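DUF115 domain-containing protein (Magnetospirillum magneticum AMB-1, PDB 5MU5) probably transfers sugars to flagellin as a Maf-type glycosyltransferase involved in the formation of the bacterial flagellum. Local coordinates at residues L11-M23 with S160-R174. Numbering follows the deposited sequence.
Sequences LVTANLEAFLELM and SLSTVDWRPLLETRR. Unlike the reference sequence in segment 11-23: Thr13 (reference Ser), Asn15 (reference Tyr).
Asn15 reaches from helix 11-22 into the turn before helix 166-171. Its CB rests on Leu161 CD2, 3.8 Å away. With CG beside the backbone N and anti to the carbonyl carbon (chi1 -71°), the amide is carried in among main-chain groups, about at right angles to the Trp166 ring. Asn15 CG lies 3.6 Å from Val164 O and, at the indole edge, 3.8 Å from Trp166 CD1. At the tip ND2 donates twice, to Leu161 O at 2.7 Å and to Val164 O at 2.9 Å, while OD1 accepts from Trp166 N, which stands above the carbonyl plane. Asparagine suits this buried place because one short amide serves two carbonyls and an N-H.

Phe19, one helical turn on, packs in the apolar layer between the helices. Leu170 suits its place because its methyl CD1 can sit over one face of the Phe19 ring, 3.7 Å from the centroid, a CH-pi contact. The edge of the Phe19 ring points into the face of Trp166, a T-shaped stack with planes at 64°; Val164 CG1 covers the opposite indole face. Trp166 NE1 donates to Ser160 OG, also bonded to Leu157 O, which helps set the indole's turn. Were Trp166 replaced by an alanine, the Phe19 edge would probably lose its aromatic face, a gap would open beside Val164, and Ser160 OG would lose its indole donor.

The two nearly parallel helices belong to the Maf N-terminal domain, where Phe19, Met23 and Leu170 also pack on strand 180-183 at the border of a parallel sheet.

Toward solvent, glutamate suits position 21 because its extended chain offers one oxygen to each of two arginines: Arg167 NH2 approaches OE1 almost straight (172°), and Arg174 NH2 meets OE2 from above the carboxylate plane. Glu171 completes the salt-bridge network, weakly through OE1 to Arg167 NH1, while Arg174 grips its OE2 with NE and NH2. Arg173's long chain carries NE to Leu22 O, 2.9 Å away where the helix ends, and Met23 CG lies over the Arg173 guanidinium.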
ATOM      1  N   LEU A  11       0.849  10.958 -41.308  1.00 51.77           N
ATOM      2  CA  LEU A  11       1.318  10.568 -39.983  1.00 50.25           C
ATOM      3  C   LEU A  11       0.370  11.072 -38.892  1.00 47.10           C
ATOM      4  O   LEU A  11       0.062  10.334 -37.940  1.00 45.98           O
ATOM      5  CB  LEU A  11       2.729  11.104 -39.730  1.00 51.24           C
ATOM      6  CG  LEU A  11       3.311  10.834 -38.333  1.00 51.61           C
ATOM      7  CD1 LEU A  11       3.408   9.341 -38.034  1.00 50.57           C
ATOM      8  CD2 LEU A  11       4.668  11.501 -38.200  1.00 52.79           C
ATOM      9  N   VAL A  12      -0.102  12.311 -39.035  1.00 44.56           N
ATOM     10  CA  VAL A  12      -1.047  12.863 -38.073  1.00 43.50           C
ATOM     11  C   VAL A  12      -2.316  12.019 -38.029  1.00 43.17           C
ATOM     12  O   VAL A  12      -2.733  11.588 -36.959  1.00 43.56           O
ATOM     13  CB  VAL A  12      -1.388  14.325 -38.364  1.00 43.29           C
ATOM     14  CG1 VAL A  12      -2.516  14.809 -37.465  1.00 42.20           C
ATOM     15  CG2 VAL A  12      -0.150  15.191 -38.155  1.00 43.45           C
ATOM     16  N   THR A  13      -2.890  11.754 -39.191  1.00 43.86           N
ATOM     17  CA  THR A  13      -4.099  10.952 -39.290  1.00 44.38           C
ATOM     18  C   THR A  13      -3.873   9.572 -38.725  1.00 42.98           C
ATOM     19  O   THR A  13      -4.660   9.112 -37.908  1.00 43.79           O
ATOM     20  CB  THR A  13      -4.549  10.825 -40.742  1.00 47.30           C
ATOM     21  OG1 THR A  13      -4.811  12.129 -41.246  1.00 51.44           O
ATOM     22  CG2 THR A  13      -5.825   9.980 -40.875  1.00 47.72           C
ATOM     23  N   ALA A  14      -2.790   8.928 -39.144  1.00 41.70           N
ATOM     24  CA  ALA A  14      -2.436   7.607 -38.637  1.00 40.63           C
ATOM     25  C   ALA A  14      -2.261   7.599 -37.096  1.00 39.30           C
ATOM     26  O   ALA A  14      -2.715   6.676 -36.441  1.00 38.56           O
ATOM     27  CB  ALA A  14      -1.181   7.093 -39.326  1.00 39.31           C
ATOM     28  N   ASN A  15      -1.610   8.611 -36.526  1.00 39.98           N
ATOM     29  CA  ASN A  15      -1.487   8.709 -35.064  1.00 39.04           C
ATOM     30  C   ASN A  15      -2.817   9.000 -34.383  1.00 39.18           C
ATOM     31  O   ASN A  15      -3.125   8.430 -33.352  1.00 40.48           O
ATOM     32  CB  ASN A  15      -0.504   9.811 -34.658  1.00 40.54           C
ATOM     33  CG  ASN A  15       0.934   9.461 -34.969  1.00 40.94           C
ATOM     34  OD1 ASN A  15       1.304   8.299 -34.995  1.00 43.28           O
ATOM     35  ND2 ASN A  15       1.755  10.469 -35.182  1.00 42.24           N
ATOM     36  N   LEU A  16      -3.608   9.904 -34.940  1.00 40.46           N
ATOM     37  CA  LEU A  16      -4.887  10.232 -34.326  1.00 41.01           C
ATOM     38  C   LEU A  16      -5.779   9.004 -34.305  1.00 41.20           C
ATOM     39  O   LEU A  16      -6.457   8.734 -33.306  1.00 43.10           O
ATOM     40  CB  LEU A  16      -5.569  11.393 -35.051  1.00 42.84           C
ATOM     41  CG  LEU A  16      -6.898  11.852 -34.458  1.00 44.40           C
ATOM     42  CD1 LEU A  16      -6.717  12.274 -33.005  1.00 44.26           C
ATOM     43  CD2 LEU A  16      -7.481  13.000 -35.267  1.00 45.51           C
ATOM     44  N   GLU A  17      -5.751   8.237 -35.385  1.00 41.06           N
ATOM     45  CA  GLU A  17      -6.524   6.995 -35.456  1.00 43.34           C
ATOM     46  C   GLU A  17      -6.114   6.015 -34.347  1.00 41.08           C
ATOM     47  O   GLU A  17      -6.962   5.423 -33.692  1.00 39.49           O
ATOM     48  CB  GLU A  17      -6.358   6.335 -36.833  1.00 45.61           C
ATOM     49  CG  GLU A  17      -7.032   7.089 -37.973  1.00 50.16           C
ATOM     50  CD  GLU A  17      -6.618   6.612 -39.368  1.00 54.14           C
ATOM     51  OE1 GLU A  17      -5.601   5.893 -39.509  1.00 57.21           O
ATOM     52  OE2 GLU A  17      -7.311   6.970 -40.344  1.00 60.97           O
ATOM     53  N   ALA A  18      -4.806   5.863 -34.150  1.00 39.88           N
ATOM     54  CA  ALA A  18      -4.271   4.946 -33.146  1.00 39.44           C
ATOM     55  C   ALA A  18      -4.708   5.344 -31.735  1.00 38.34           C
ATOM     56  O   ALA A  18      -5.128   4.498 -30.965  1.00 36.74           O
ATOM     57  CB  ALA A  18      -2.759   4.883 -33.236  1.00 40.14           C
ATOM     58  N   PHE A  19      -4.610   6.628 -31.400  1.00 38.55           N
ATOM     59  CA  PHE A  19      -5.145   7.095 -30.117  1.00 37.36           C
ATOM     60  C   PHE A  19      -6.635   6.791 -29.991  1.00 38.33           C
ATOM     61  O   PHE A  19      -7.062   6.260 -28.976  1.00 37.86           O
ATOM     62  CB  PHE A  19      -4.895   8.585 -29.902  1.00 36.84           C
ATOM     63  CG  PHE A  19      -3.511   8.899 -29.394  1.00 35.94           C
ATOM     64  CD1 PHE A  19      -3.223   8.813 -28.037  1.00 34.77           C
ATOM     65  CD2 PHE A  19      -2.511   9.261 -30.256  1.00 34.67           C
ATOM     66  CE1 PHE A  19      -1.955   9.086 -27.564  1.00 33.48           C
ATOM     67  CE2 PHE A  19      -1.243   9.548 -29.788  1.00 35.28           C
ATOM     68  CZ  PHE A  19      -0.962   9.468 -28.444  1.00 33.91           C
ATOM     69  N   LEU A  20      -7.421   7.092 -31.022  1.00 38.61           N
ATOM     70  CA  LEU A  20      -8.864   6.846 -30.941  1.00 40.55           C
ATOM     71  C   LEU A  20      -9.198   5.375 -30.764  1.00 42.18           C
ATOM     72  O   LEU A  20     -10.203   5.039 -30.153  1.00 43.91           O
ATOM     73  CB  LEU A  20      -9.573   7.387 -32.163  1.00 41.06           C
ATOM     74  CG  LEU A  20      -9.648   8.910 -32.204  1.00 41.21           C
ATOM     75  CD1 LEU A  20      -9.978   9.406 -33.609  1.00 42.89           C
ATOM     76  CD2 LEU A  20     -10.670   9.403 -31.202  1.00 40.65           C
ATOM     77  N   GLU A  21      -8.342   4.514 -31.291  1.00 43.29           N
ATOM     78  CA  GLU A  21      -8.519   3.077 -31.191  1.00 44.50           C
ATOM     79  C   GLU A  21      -8.009   2.497 -29.857  1.00 44.08           C
ATOM     80  O   GLU A  21      -8.679   1.697 -29.218  1.00 42.48           O
ATOM     81  CB  GLU A  21      -7.769   2.403 -32.353  1.00 45.79           C
ATOM     82  CG  GLU A  21      -7.880   0.885 -32.383  1.00 47.92           C
ATOM     83  CD  GLU A  21      -7.031   0.249 -33.469  1.00 51.14           C
ATOM     84  OE1 GLU A  21      -6.434   0.968 -34.297  1.00 50.31           O
ATOM     85  OE2 GLU A  21      -6.984  -0.991 -33.502  1.00 55.27           O
ATOM     86  N   LEU A  22      -6.815   2.899 -29.450  1.00 45.25           N
ATOM     87  CA  LEU A  22      -6.135   2.274 -28.320  1.00 45.29           C
ATOM     88  C   LEU A  22      -6.051   3.088 -27.037  1.00 44.49           C
ATOM     89  O   LEU A  22      -5.663   2.535 -26.015  1.00 43.80           O
ATOM     90  CB  LEU A  22      -4.731   1.874 -28.767  1.00 46.20           C
ATOM     91  CG  LEU A  22      -4.759   0.799 -29.865  1.00 47.19           C
ATOM     92  CD1 LEU A  22      -3.544   0.888 -30.784  1.00 46.88           C
ATOM     93  CD2 LEU A  22      -4.877  -0.580 -29.232  1.00 47.05           C
ATOM     94  N   MET A  23      -6.375   4.384 -27.091  1.00 43.85           N
ATOM     95  CA  MET A  23      -6.438   5.246 -25.893  1.00 44.73           C
ATOM     96  C   MET A  23      -7.563   6.265 -26.102  1.00 44.53           C
ATOM     97  O   MET A  23      -7.317   7.479 -26.167  1.00 43.70           O
ATOM     98  CB  MET A  23      -5.090   5.935 -25.664  1.00 46.25           C
ATOM     99  CG  MET A  23      -4.908   6.429 -24.250  1.00 48.98           C
ATOM    100  SD  MET A  23      -3.395   7.389 -24.032  1.00 52.94           S
ATOM    101  CE  MET A  23      -2.182   6.097 -23.905  1.00 51.53           C
ATOM    102  N   SER A 160       3.035  16.547 -31.209  1.00 39.45           N
ATOM    103  CA  SER A 160       3.832  15.309 -31.347  1.00 40.25           C
ATOM    104  C   SER A 160       3.210  14.323 -32.351  1.00 43.18           C
ATOM    105  O   SER A 160       3.886  13.377 -32.816  1.00 43.12           O
ATOM    106  CB  SER A 160       4.013  14.592 -30.004  1.00 39.03           C
ATOM    107  OG  SER A 160       2.851  13.843 -29.678  1.00 40.36           O
ATOM    108  N   LEU A 161       1.924  14.532 -32.663  1.00 43.39           N
ATOM    109  CA  LEU A 161       1.251  13.758 -33.703  1.00 45.48           C
ATOM    110  C   LEU A 161       1.931  13.947 -35.056  1.00 45.39           C
ATOM    111  O   LEU A 161       1.841  13.078 -35.912  1.00 45.52           O
ATOM    112  CB  LEU A 161      -0.220  14.149 -33.837  1.00 45.67           C
ATOM    113  CG  LEU A 161      -1.121  13.904 -32.636  1.00 46.67           C
ATOM    114  CD1 LEU A 161      -2.562  14.124 -33.056  1.00 48.87           C
ATOM    115  CD2 LEU A 161      -0.948  12.524 -32.032  1.00 45.75           C
ATOM    116  N   SER A 162       2.601  15.079 -35.238  1.00 45.55           N
ATOM    117  CA  SER A 162       3.356  15.327 -36.452  1.00 48.67           C
ATOM    118  C   SER A 162       4.742  14.692 -36.461  1.00 48.82           C
ATOM    119  O   SER A 162       5.346  14.567 -37.518  1.00 51.78           O
ATOM    120  CB  SER A 162       3.507  16.834 -36.679  1.00 47.85           C
ATOM    121  OG  SER A 162       2.240  17.423 -36.864  1.00 47.56           O
ATOM    122  N   THR A 163       5.246  14.285 -35.305  1.00 49.22           N
ATOM    123  CA  THR A 163       6.664  13.904 -35.189  1.00 50.31           C
ATOM    124  C   THR A 163       6.986  12.526 -34.633  1.00 49.35           C
ATOM    125  O   THR A 163       8.065  12.018 -34.884  1.00 53.24           O
ATOM    126  CB  THR A 163       7.438  14.930 -34.325  1.00 49.73           C
ATOM    127  OG1 THR A 163       6.716  15.203 -33.120  1.00 49.80           O
ATOM    128  CG2 THR A 163       7.622  16.222 -35.073  1.00 52.53           C
ATOM    129  N   VAL A 164       6.082  11.927 -33.874  1.00 46.67           N
ATOM    130  CA  VAL A 164       6.339  10.633 -33.280  1.00 43.31           C
ATOM    131  C   VAL A 164       5.560   9.558 -34.021  1.00 44.93           C
ATOM    132  O   VAL A 164       4.465   9.810 -34.498  1.00 45.72           O
ATOM    133  CB  VAL A 164       5.885  10.645 -31.826  1.00 42.22           C
ATOM    134  CG1 VAL A 164       6.064   9.283 -31.184  1.00 42.72           C
ATOM    135  CG2 VAL A 164       6.649  11.706 -31.061  1.00 44.33           C
ATOM    136  N   ASP A 165       6.122   8.359 -34.103  1.00 45.13           N
ATOM    137  CA  ASP A 165       5.399   7.219 -34.624  1.00 48.01           C
ATOM    138  C   ASP A 165       4.687   6.570 -33.427  1.00 46.05           C
ATOM    139  O   ASP A 165       5.213   5.676 -32.781  1.00 44.28           O
ATOM    140  CB  ASP A 165       6.347   6.231 -35.310  1.00 50.66           C
ATOM    141  CG  ASP A 165       5.604   5.212 -36.165  1.00 55.20           C
ATOM    142  OD1 ASP A 165       4.371   5.066 -36.004  1.00 56.46           O
ATOM    143  OD2 ASP A 165       6.252   4.556 -37.004  1.00 60.79           O
ATOM    144  N   TRP A 166       3.479   7.039 -33.143  1.00 44.15           N
ATOM    145  CA  TRP A 166       2.740   6.609 -31.972  1.00 40.31           C
ATOM    146  C   TRP A 166       2.109   5.218 -31.984  1.00 39.62           C
ATOM    147  O   TRP A 166       1.858   4.642 -30.922  1.00 39.25           O
ATOM    148  CB  TRP A 166       1.636   7.612 -31.702  1.00 40.58           C
ATOM    149  CG  TRP A 166       2.071   8.809 -30.980  1.00 40.22           C
ATOM    150  CD1 TRP A 166       2.176  10.076 -31.470  1.00 39.65           C
ATOM    151  CD2 TRP A 166       2.433   8.871 -29.607  1.00 38.73           C
ATOM    152  NE1 TRP A 166       2.573  10.926 -30.478  1.00 40.94           N
ATOM    153  CE2 TRP A 166       2.752  10.213 -29.321  1.00 39.75           C
ATOM    154  CE3 TRP A 166       2.526   7.918 -28.586  1.00 38.99           C
ATOM    155  CZ2 TRP A 166       3.158  10.639 -28.041  1.00 39.53           C
ATOM    156  CZ3 TRP A 166       2.935   8.328 -27.313  1.00 38.15           C
ATOM    157  CH2 TRP A 166       3.246   9.681 -27.051  1.00 38.20           C
ATOM    158  N   ARG A 167       1.814   4.690 -33.158  1.00 41.68           N
ATOM    159  CA  ARG A 167       1.115   3.419 -33.245  1.00 45.31           C
ATOM    160  C   ARG A 167       1.832   2.248 -32.568  1.00 44.58           C
ATOM    161  O   ARG A 167       1.202   1.523 -31.834  1.00 42.76           O
ATOM    162  CB  ARG A 167       0.710   3.055 -34.690  1.00 47.41           C
ATOM    163  CG  ARG A 167       0.048   1.676 -34.760  1.00 50.80           C
ATOM    164  CD  ARG A 167      -0.722   1.391 -36.030  1.00 53.90           C
ATOM    165  NE  ARG A 167      -2.039   2.020 -36.036  1.00 60.43           N
ATOM    166  CZ  ARG A 167      -3.138   1.508 -35.481  1.00 60.33           C
ATOM    167  NH1 ARG A 167      -3.114   0.352 -34.829  1.00 60.63           N
ATOM    168  NH2 ARG A 167      -4.277   2.172 -35.559  1.00 60.12           N
ATOM    169  N   PRO A 168       3.136   2.056 -32.826  1.00 46.90           N
ATOM    170  CA  PRO A 168       3.818   0.956 -32.152  1.00 45.84           C
ATOM    171  C   PRO A 168       3.787   1.112 -30.624  1.00 46.95           C
ATOM    172  O   PRO A 168       3.702   0.122 -29.920  1.00 46.51           O
ATOM    173  CB  PRO A 168       5.246   1.055 -32.685  1.00 48.16           C
ATOM    174  CG  PRO A 168       5.117   1.746 -34.004  1.00 49.03           C
ATOM    175  CD  PRO A 168       4.036   2.759 -33.763  1.00 48.81           C
ATOM    176  N   LEU A 169       3.808   2.344 -30.122  1.00 45.06           N
ATOM    177  CA  LEU A 169       3.681   2.568 -28.681  1.00 45.32           C
ATOM    178  C   LEU A 169       2.288   2.225 -28.183  1.00 42.33           C
ATOM    179  O   LEU A 169       2.127   1.439 -27.247  1.00 37.78           O
ATOM    180  CB  LEU A 169       3.991   4.021 -28.338  1.00 48.78           C
ATOM    181  CG  LEU A 169       5.447   4.409 -28.542  1.00 55.40           C
ATOM    182  CD1 LEU A 169       5.660   5.901 -28.341  1.00 59.46           C
ATOM    183  CD2 LEU A 169       6.285   3.621 -27.558  1.00 60.33           C
ATOM    184  N   LEU A 170       1.276   2.810 -28.818  1.00 41.50           N
ATOM    185  CA  LEU A 170      -0.109   2.563 -28.430  1.00 40.21           C
ATOM    186  C   LEU A 170      -0.500   1.100 -28.558  1.00 40.24           C
ATOM    187  O   LEU A 170      -1.301   0.602 -27.777  1.00 37.56           O
ATOM    188  CB  LEU A 170      -1.040   3.435 -29.261  1.00 40.90           C
ATOM    189  CG  LEU A 170      -0.958   4.901 -28.867  1.00 41.92           C
ATOM    190  CD1 LEU A 170      -1.390   5.795 -30.012  1.00 42.73           C
ATOM    191  CD2 LEU A 170      -1.792   5.135 -27.616  1.00 43.67           C
ATOM    192  N   GLU A 171       0.077   0.425 -29.548  1.00 41.03           N
ATOM    193  CA  GLU A 171      -0.165  -0.993 -29.777  1.00 44.52           C
ATOM    194  C   GLU A 171       0.136  -1.854 -28.540  1.00 43.55           C
ATOM    195  O   GLU A 171      -0.463  -2.899 -28.377  1.00 42.45           O
ATOM    196  CB  GLU A 171       0.672  -1.480 -30.971  1.00 48.05           C
ATOM    197  CG  GLU A 171       0.151  -2.741 -31.627  1.00 54.52           C
ATOM    198  CD  GLU A 171      -1.279  -2.577 -32.113  1.00 57.37           C
ATOM    199  OE1 GLU A 171      -1.596  -1.543 -32.749  1.00 65.04           O
ATOM    200  OE2 GLU A 171      -2.087  -3.478 -31.847  1.00 59.04           O
ATOM    201  N   THR A 172       1.058  -1.409 -27.677  1.00 43.99           N
ATOM    202  CA  THR A 172       1.385  -2.129 -26.419  1.00 43.32           C
ATOM    203  C   THR A 172       0.247  -2.143 -25.401  1.00 43.60           C
ATOM    204  O   THR A 172       0.268  -2.943 -24.461  1.00 49.99           O
ATOM    205  CB  THR A 172       2.631  -1.538 -25.724  1.00 43.82           C
ATOM    206  OG1 THR A 172       2.420  -0.155 -25.399  1.00 42.85           O
ATOM    207  CG2 THR A 172       3.869  -1.648 -26.626  1.00 42.78           C
ATOM    208  N   ARG A 173      -0.734  -1.257 -25.570  1.00 41.56           N
ATOM    209  CA  ARG A 173      -1.921  -1.228 -24.714  1.00 41.66           C
ATOM    210  C   ARG A 173      -2.972  -2.233 -25.103  1.00 42.97           C
ATOM    211  O   ARG A 173      -3.912  -2.433 -24.344  1.00 43.76           O
ATOM    212  CB  ARG A 173      -2.592   0.143 -24.770  1.00 44.44           C
ATOM    213  CG  ARG A 173      -1.770   1.225 -24.121  1.00 45.21           C
ATOM    214  CD  ARG A 173      -2.388   2.566 -24.378  1.00 47.33           C
ATOM    215  NE  ARG A 173      -3.735   2.638 -23.837  1.00 51.74           N
ATOM    216  CZ  ARG A 173      -4.038   3.020 -22.607  1.00 50.91           C
ATOM    217  NH1 ARG A 173      -3.093   3.365 -21.750  1.00 52.85           N
ATOM    218  NH2 ARG A 173      -5.298   3.061 -22.237  1.00 54.68           N
ATOM    219  N   ARG A 174      -2.849  -2.847 -26.283  1.00 43.78           N
ATOM    220  CA  ARG A 174      -3.875  -3.760 -26.744  1.00 46.96           C
ATOM    221  C   ARG A 174      -4.228  -4.845 -25.728  1.00 50.66           C
ATOM    222  O   ARG A 174      -5.381  -4.975 -25.362  1.00 53.54           O
ATOM    223  CB  ARG A 174      -3.490  -4.413 -28.062  1.00 48.49           C
ATOM    224  CG  ARG A 174      -4.633  -5.223 -28.648  1.00 48.19           C
ATOM    225  CD  ARG A 174      -4.313  -5.726 -30.047  1.00 48.54           C
ATOM    226  NE  ARG A 174      -4.160  -4.625 -30.995  1.00 47.50           N
ATOM    227  CZ  ARG A 174      -5.171  -3.914 -31.506  1.00 47.50           C
ATOM    228  NH1 ARG A 174      -6.433  -4.166 -31.168  1.00 47.09           N
ATOM    229  NH2 ARG A 174      -4.922  -2.938 -32.362  1.00 45.59           N
TER